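Local coordinates for protein Mto2 (Schizosaccharomyces pombe, PDB 6GDJ) that acts with Mto1 to recruit the gamma-tubulin complex and so promote nucleation of at least a subset of cytoplasmic microtubules, this chain being its twin-cysteine dimerisation domain, at residues A[11-16]-A[24-29]; A[30-35]-A[53-58]. One frame throughout, in Å; residues are numbered along the deposited sequence.

How the contacts relate
Both contacts are buried, apolar and without hydrogen bonds across them, and helix 23-42 serves in each: its 24-29 part meets helix 5-17 in contact 1, its 30-35 part meets helix 46-72 in contact 2. Their centres lie 8 Å apart. Contact 1 joins its helices through the ends of leucine and valine side chains, whereas in contact 2 the backbones come closer (nearest CA atoms 6.9 Å, Val33 to Leu55, against 8.2 Å, Leu13 to Val29) and one leucine methyl lies against backbone atoms. The two meet directly where Leu13 CD2 packs 3.8 Å from Val33 CG1, and Ala12 lies on the backbone of Ala56. Residues of both also pack on the second subunit, so the core of the chain runs on into the dimer interface.

Contact 1 of 2, residues A[11-16]-A[24-29]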
ATOM      1  N   THR A  11      10.816  -8.728   1.982  1.00 17.09           N
ATOM      2  CA  THR A  11      11.897  -8.551   0.996  1.00 18.68           C
ATOM      3  C   THR A  11      11.628  -7.395   0.035  1.00 15.43           C
ATOM      4  O   THR A  11      12.475  -6.587  -0.292  1.00 16.61           O
ATOM      5  CB  THR A  11      12.113  -9.865   0.241  1.00 19.18           C
ATOM      6  OG1 THR A  11      12.557 -10.844   1.185  1.00 20.26           O
ATOM      7  CG2 THR A  11      13.142  -9.702  -0.910  1.00 20.12           C
ATOM      8  N   ALA A  12      10.358  -7.320  -0.446  1.00 15.94           N
ATOM      9  CA  ALA A  12      10.004  -6.271  -1.348  1.00 15.71           C
ATOM     10  C   ALA A  12      10.109  -4.873  -0.738  1.00 15.20           C
ATOM     11  O   ALA A  12      10.598  -3.960  -1.415  1.00 15.66           O
ATOM     12  CB  ALA A  12       8.580  -6.500  -1.879  1.00 16.06           C
ATOM     13  N   LEU A  13       9.740  -4.738   0.538  1.00 15.04           N
ATOM     14  CA  LEU A  13       9.912  -3.447   1.216  1.00 16.07           C
ATOM     15  C   LEU A  13      11.382  -3.092   1.383  1.00 16.47           C
ATOM     16  O   LEU A  13      11.783  -1.973   1.146  1.00 16.09           O
ATOM     17  CB  LEU A  13       9.239  -3.477   2.549  1.00 17.80           C
ATOM     18  CG  LEU A  13       9.440  -2.240   3.421  1.00 18.08           C
ATOM     19  CD1 LEU A  13       8.988  -0.984   2.709  1.00 19.40           C
ATOM     20  CD2 LEU A  13       8.769  -2.470   4.739  1.00 20.07           C
ATOM     21  N   MET A  14      12.176  -4.091   1.749  1.00 15.92           N
ATOM     22  CA  MET A  14      13.603  -3.834   1.906  1.00 16.62           C
ATOM     23  C   MET A  14      14.215  -3.352   0.585  1.00 17.20           C
ATOM     24  O   MET A  14      15.067  -2.455   0.564  1.00 18.10           O
ATOM     25  CB  MET A  14      14.276  -5.101   2.419  1.00 16.04           C
ATOM     26  CG  MET A  14      13.960  -5.376   3.867  1.00 19.31           C
ATOM     27  SD  MET A  14      14.605  -6.914   4.541  1.00 25.32           S
ATOM     28  CE  MET A  14      16.293  -6.498   4.577  1.00 30.13           C
ATOM     29  N   ARG A  15      13.810  -3.987  -0.547  1.00 16.37           N
ATOM     30  CA  ARG A  15      14.244  -3.532  -1.827  1.00 15.82           C
ATOM     31  C   ARG A  15      13.794  -2.073  -2.105  1.00 15.68           C
ATOM     32  O   ARG A  15      14.570  -1.254  -2.566  1.00 16.94           O
ATOM     33  CB  ARG A  15      13.860  -4.496  -2.909  1.00 16.12           C
ATOM     34  CG  ARG A  15      14.562  -5.827  -2.794  1.00 18.45           C
ATOM     35  CD  ARG A  15      14.044  -6.804  -3.857  1.00 19.00           C
ATOM     36  NE  ARG A  15      14.396  -6.406  -5.208  1.00 19.70           N
ATOM     37  CZ  ARG A  15      13.725  -6.796  -6.304  1.00 19.93           C
ATOM     38  NH1 ARG A  15      12.752  -7.662  -6.213  1.00 19.73           N
ATOM     39  NH2 ARG A  15      14.071  -6.335  -7.457  1.00 21.74           N
ATOM     40  N   LEU A  16      12.502  -1.794  -1.863  1.00 16.31           N
ATOM     41  CA  LEU A  16      12.010  -0.436  -2.105  1.00 15.68           C
ATOM     42  C   LEU A  16      12.793   0.612  -1.338  1.00 16.28           C
ATOM     43  O   LEU A  16      13.109   1.630  -1.898  1.00 16.22           O
ATOM     44  CB  LEU A  16      10.551  -0.393  -1.681  1.00 16.94           C
ATOM     45  CG  LEU A  16       9.889   0.986  -1.776  1.00 17.53           C
ATOM     46  CD1 LEU A  16      10.011   1.553  -3.183  1.00 19.27           C
ATOM     47  CD2 LEU A  16       8.448   0.927  -1.231  1.00 19.06           C
ATOM     48  N   ILE A  24       6.819  10.784   1.776  1.00 21.14           N
ATOM     49  CA  ILE A  24       5.346  10.807   1.780  1.00 23.51           C
ATOM     50  C   ILE A  24       4.750   9.549   1.196  1.00 18.32           C
ATOM     51  O   ILE A  24       3.597   9.251   1.461  1.00 21.94           O
ATOM     52  CB  ILE A  24       4.700  12.009   1.134  1.00 28.73           C
ATOM     53  CG1 ILE A  24       4.960  12.002  -0.297  1.00 27.88           C
ATOM     54  CG2 ILE A  24       5.179  13.300   1.781  1.00 31.67           C
ATOM     55  CD1 ILE A  24       4.208  13.011  -1.008  1.00 29.93           C
ATOM     56  N   ILE A  25       5.568   8.762   0.505  1.00 19.18           N
ATOM     57  CA  ILE A  25       5.161   7.437   0.078  1.00 18.64           C
ATOM     58  C   ILE A  25       5.718   6.383   1.011  1.00 18.08           C
ATOM     59  O   ILE A  25       5.005   5.458   1.413  1.00 17.66           O
ATOM     60  CB  ILE A  25       5.662   7.110  -1.374  1.00 20.56           C
ATOM     61  CG1 ILE A  25       5.161   8.164  -2.339  1.00 25.36           C
ATOM     62  CG2 ILE A  25       5.302   5.688  -1.841  1.00 24.76           C
ATOM     63  CD1 ILE A  25       3.712   8.169  -2.422  1.00 26.50           C
ATOM     64  N   LEU A  26       6.984   6.461   1.357  1.00 17.01           N
ATOM     65  CA  LEU A  26       7.540   5.411   2.176  1.00 17.45           C
ATOM     66  C   LEU A  26       6.918   5.269   3.569  1.00 17.82           C
ATOM     67  O   LEU A  26       6.762   4.169   4.053  1.00 17.33           O
ATOM     68  CB  LEU A  26       9.059   5.566   2.289  1.00 18.58           C
ATOM     69  CG  LEU A  26       9.851   4.471   2.955  1.00 19.72           C
ATOM     70  CD1 LEU A  26       9.697   3.127   2.251  1.00 20.38           C
ATOM     71  CD2 LEU A  26      11.313   4.888   3.060  1.00 22.43           C
ATOM     72  N   LYS A  27       6.627   6.389   4.233  1.00 17.27           N
ATOM     73  CA  LYS A  27       6.048   6.295   5.546  1.00 17.28           C
ATOM     74  C   LYS A  27       4.751   5.455   5.588  1.00 16.17           C
ATOM     75  O   LYS A  27       4.647   4.512   6.330  1.00 16.40           O
ATOM     76  CB  LYS A  27       5.910   7.697   6.176  1.00 20.24           C
ATOM     77  CG  LYS A  27       5.367   7.752   7.621  1.00 25.78           C
ATOM     78  CD  LYS A  27       5.104   9.206   8.142  1.00 33.99           C
ATOM     79  N   PRO A  28       3.765   5.779   4.696  1.00 16.10           N
ATOM     80  CA  PRO A  28       2.533   4.984   4.750  1.00 15.68           C
ATOM     81  C   PRO A  28       2.760   3.533   4.308  1.00 17.19           C
ATOM     82  O   PRO A  28       2.104   2.650   4.819  1.00 16.35           O
ATOM     83  CB  PRO A  28       1.592   5.775   3.811  1.00 17.39           C
ATOM     84  CG  PRO A  28       2.343   6.829   3.214  1.00 21.75           C
ATOM     85  CD  PRO A  28       3.610   7.020   3.928  1.00 17.29           C
ATOM     86  N   VAL A  29       3.657   3.309   3.330  1.00 14.63           N
ATOM     87  CA  VAL A  29       3.947   1.914   2.939  1.00 15.08           C
ATOM     88  C   VAL A  29       4.525   1.173   4.106  1.00 16.02           C
ATOM     89  O   VAL A  29       4.101   0.095   4.398  1.00 15.60           O
ATOM     90  CB  VAL A  29       4.910   1.861   1.732  1.00 16.10           C
ATOM     91  CG1 VAL A  29       5.336   0.416   1.522  1.00 18.60           C
ATOM     92  CG2 VAL A  29       4.260   2.425   0.471  1.00 17.32           C
TER
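Segments 11-16 and 24-29 run nearly antiparallel, at 160° between their directions, with axes 11.7 Å apart at closest approach. They belong to the first two helices of a three-helix domain, joined by a short connection, and at that spacing it is the ends of side chains that bridge the gap. Leu13 and Leu16, one turn apart on helix 5-17, face Leu26 and Val29, one turn apart on helix 23-42. Leu13 extends its CD1 methyl to Val29 CG1 at 4.1 Å, the two side chains sliding past each other in opposite directions, while against Leu26 it crosses at about a right angle. The valine owes its reach to its first torsion (chi1 171°), which sets CG1 opposite the backbone N and out between the two leucines. Helix 46-72 closes one side of this cluster: Leu16 rests on Leu62 and Val29 on Cys59. Pro21, in the connection, touches both Leu16 and Leu26. The second subunit also comes up to helix 23-42: Ile25 packs on its Leu62 and Val29 on its Leu58. Across the contact, Leu16 puts its CD2 methyl 4.2 Å from Val29 CG1 and 4.3 Å from Leu26 CD1.

Contact 2 of 2, residues A[30-35]-A[53-58]; sequences EQAVNH and RSLAEL
The second and third helices of the dimerisation domain, 23-42 and 46-72, form a helical hairpin, and this contact lies within it, between segments 30-35 and 53-58. Leu55 spans the gap alone from its side, pointing at Ala32 and Val33, and the backbones draw near enough to leave the CA atoms of Val33 and Leu55 6.9 Å apart. The two methyls of Leu55 divide the work. Leu55 CD1 lies against the backbone of the facing helix, 3.8 Å from Ala32 O and 4.1 Å from Val33 CA, while Leu55 CD2 is 4.3 Å from Ala32 CB. With chi1 at -68° and chi2 at 172°, Leu55 places CG opposite its own carbonyl carbon and extends CD1 onward to the neighbouring helix. Val33 adds a looser touch, its CG2 lying 4.4 Å from Leu55 CD1. With only a methyl on Ala32, little stands between Leu55 and the main chain, consistent with this close approach. Val33 also packs on Met9 of helix 5-17, tying the hairpin to the first helix. At the dimer interface, Ser54 packs on Ala32 of the second subunit, and Leu58 on its counterpart Leu58 there. Leucine-on-alanine packing inside a helical hairpin, with the partner chain packed against the same helices, is typical of a dimeric helical bundle.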
ATOM      1  N   GLU A  30       5.508   1.784   4.774  1.00 15.45           N
ATOM      2  CA  GLU A  30       6.072   1.098   5.948  1.00 17.29           C
ATOM      3  C   GLU A  30       5.050   0.818   7.053  1.00 16.44           C
ATOM      4  O   GLU A  30       5.025  -0.237   7.680  1.00 16.21           O
ATOM      5  CB  GLU A  30       7.191   1.956   6.534  1.00 18.48           C
ATOM      6  CG  GLU A  30       8.405   2.115   5.625  1.00 21.95           C
ATOM      7  CD  GLU A  30       9.593   1.276   5.993  1.00 27.99           C
ATOM      8  OE1 GLU A  30       9.432   0.377   6.853  1.00 30.26           O
ATOM      9  OE2 GLU A  30      10.622   1.464   5.264  1.00 27.19           O
ATOM     10  N   GLN A  31       4.187   1.790   7.267  1.00 16.03           N
ATOM     11  CA  GLN A  31       3.178   1.634   8.312  1.00 16.34           C
ATOM     12  C   GLN A  31       2.176   0.511   7.920  1.00 15.30           C
ATOM     13  O   GLN A  31       1.823  -0.309   8.748  1.00 15.96           O
ATOM     14  CB  GLN A  31       2.473   2.959   8.577  1.00 19.49           C
ATOM     15  CG  GLN A  31       3.366   4.024   9.138  1.00 20.66           C
ATOM     16  CD  GLN A  31       3.603   3.874  10.569  1.00 22.71           C
ATOM     17  OE1 GLN A  31       3.241   2.843  11.152  1.00 27.49           O
ATOM     18  NE2 GLN A  31       4.189   4.921  11.196  1.00 21.78           N
ATOM     19  N   ALA A  32       1.799   0.502   6.631  1.00 15.32           N
ATOM     20  CA  ALA A  32       0.868  -0.561   6.171  1.00 16.33           C
ATOM     21  C   ALA A  32       1.478  -1.965   6.297  1.00 16.41           C
ATOM     22  O   ALA A  32       0.853  -2.876   6.768  1.00 15.93           O
ATOM     23  CB  ALA A  32       0.414  -0.316   4.767  1.00 17.21           C
ATOM     24  N   VAL A  33       2.731  -2.065   5.899  1.00 15.21           N
ATOM     25  CA  VAL A  33       3.445  -3.328   6.010  1.00 15.62           C
ATOM     26  C   VAL A  33       3.531  -3.757   7.459  1.00 15.54           C
ATOM     27  O   VAL A  33       3.312  -4.896   7.799  1.00 16.74           O
ATOM     28  CB  VAL A  33       4.817  -3.260   5.352  1.00 16.08           C
ATOM     29  CG1 VAL A  33       5.675  -4.501   5.712  1.00 17.74           C
ATOM     30  CG2 VAL A  33       4.675  -3.197   3.866  1.00 16.94           C
ATOM     31  N   ASN A  34       3.831  -2.789   8.317  1.00 16.57           N
ATOM     32  CA  ASN A  34       3.880  -3.058   9.701  1.00 18.56           C
ATOM     33  C   ASN A  34       2.563  -3.557  10.337  1.00 16.33           C
ATOM     34  O   ASN A  34       2.525  -4.498  11.124  1.00 17.34           O
ATOM     35  CB  ASN A  34       4.444  -1.853  10.391  1.00 21.61           C
ATOM     36  CG  ASN A  34       4.842  -2.172  11.720  1.00 28.74           C
ATOM     37  OD1 ASN A  34       5.873  -2.906  11.952  1.00 40.26           O
ATOM     38  ND2 ASN A  34       3.973  -1.791  12.626  1.00 25.99           N
ATOM     39  N   HIS A  35       1.429  -2.939   9.942  1.00 16.09           N
ATOM     40  CA  HIS A  35       0.157  -3.444  10.385  1.00 16.80           C
ATOM     41  C   HIS A  35      -0.144  -4.832   9.812  1.00 16.60           C
ATOM     42  O   HIS A  35      -0.740  -5.655  10.499  1.00 16.91           O
ATOM     43  CB  HIS A  35      -0.976  -2.453  10.053  1.00 16.91           C
ATOM     44  CG  HIS A  35      -0.851  -1.156  10.761  1.00 17.74           C
ATOM     45  ND1 HIS A  35      -0.595  -1.086  12.116  1.00 20.06           N
ATOM     46  CD2 HIS A  35      -0.860   0.115  10.300  1.00 16.51           C
ATOM     47  CE1 HIS A  35      -0.529   0.187  12.474  1.00 18.63           C
ATOM     48  NE2 HIS A  35      -0.686   0.943  11.391  1.00 19.20           N
ATOM     49  N   ARG A  53       0.615 -10.298   0.048  1.00 17.55           N
ATOM     50  CA  ARG A  53       1.007 -10.387  -1.355  1.00 19.39           C
ATOM     51  C   ARG A  53       0.755  -9.094  -2.109  1.00 17.95           C
ATOM     52  O   ARG A  53       1.602  -8.658  -2.912  1.00 18.63           O
ATOM     53  CB  ARG A  53       0.267 -11.563  -2.071  1.00 20.89           C
ATOM     54  CG  ARG A  53       0.731 -12.939  -1.609  1.00 26.23           C
ATOM     55  CD  ARG A  53       0.246 -14.016  -2.594  1.00 32.60           C
ATOM     56  NE  ARG A  53      -1.196 -14.128  -2.419  1.00 43.71           N
ATOM     57  CZ  ARG A  53      -1.827 -14.900  -1.526  1.00 39.82           C
ATOM     58  NH1 ARG A  53      -1.174 -15.747  -0.732  1.00 53.32           N
ATOM     59  NH2 ARG A  53      -3.141 -14.828  -1.474  1.00 45.87           N
ATOM     60  N   SER A  54      -0.389  -8.420  -1.801  1.00 17.93           N
ATOM     61  CA  SER A  54      -0.657  -7.162  -2.437  1.00 15.56           C
ATOM     62  C   SER A  54       0.322  -6.028  -2.050  1.00 16.11           C
ATOM     63  O   SER A  54       0.714  -5.273  -2.890  1.00 15.57           O
ATOM     64  CB  SER A  54      -2.067  -6.710  -2.254  1.00 19.28           C
ATOM     65  OG  SER A  54      -2.352  -6.343  -0.951  1.00 25.01           O
ATOM     66  N   LEU A  55       0.760  -6.005  -0.789  1.00 15.82           N
ATOM     67  CA  LEU A  55       1.735  -5.037  -0.415  1.00 15.61           C
ATOM     68  C   LEU A  55       3.080  -5.313  -0.973  1.00 16.05           C
ATOM     69  O   LEU A  55       3.773  -4.386  -1.379  1.00 16.10           O
ATOM     70  CB  LEU A  55       1.735  -4.930   1.103  1.00 15.16           C
ATOM     71  CG  LEU A  55       0.502  -4.327   1.770  1.00 16.07           C
ATOM     72  CD1 LEU A  55       0.506  -4.430   3.309  1.00 17.23           C
ATOM     73  CD2 LEU A  55       0.286  -2.896   1.289  1.00 17.42           C
ATOM     74  N   ALA A  56       3.418  -6.603  -1.101  1.00 16.26           N
ATOM     75  CA  ALA A  56       4.688  -6.951  -1.790  1.00 17.42           C
ATOM     76  C   ALA A  56       4.672  -6.436  -3.226  1.00 16.11           C
ATOM     77  O   ALA A  56       5.572  -5.812  -3.718  1.00 16.69           O
ATOM     78  CB  ALA A  56       4.891  -8.440  -1.802  1.00 18.58           C
ATOM     79  N   GLU A  57       3.551  -6.686  -3.909  1.00 16.88           N
ATOM     80  CA  GLU A  57       3.405  -6.235  -5.281  1.00 17.79           C
ATOM     81  C   GLU A  57       3.438  -4.693  -5.450  1.00 14.72           C
ATOM     82  O   GLU A  57       3.969  -4.161  -6.411  1.00 16.75           O
ATOM     83  CB  GLU A  57       2.118  -6.831  -5.933  1.00 18.24           C
ATOM     84  CG  GLU A  57       2.049  -8.321  -6.026  1.00 22.26           C
ATOM     85  N   LEU A  58       2.860  -3.995  -4.456  1.00 15.85           N
ATOM     86  CA  LEU A  58       2.914  -2.556  -4.471  1.00 17.37           C
ATOM     87  C   LEU A  58       4.381  -2.053  -4.388  1.00 15.08           C
ATOM     88  O   LEU A  58       4.815  -1.187  -5.137  1.00 16.34           O
ATOM     89  CB  LEU A  58       2.123  -2.028  -3.283  1.00 17.54           C
ATOM     90  CG  LEU A  58       2.272  -0.511  -3.126  1.00 22.82           C
ATOM     91  CD1 LEU A  58       1.894   0.305  -4.314  1.00 21.40           C
ATOM     92  CD2 LEU A  58       1.498  -0.108  -1.913  1.00 29.30           C
TER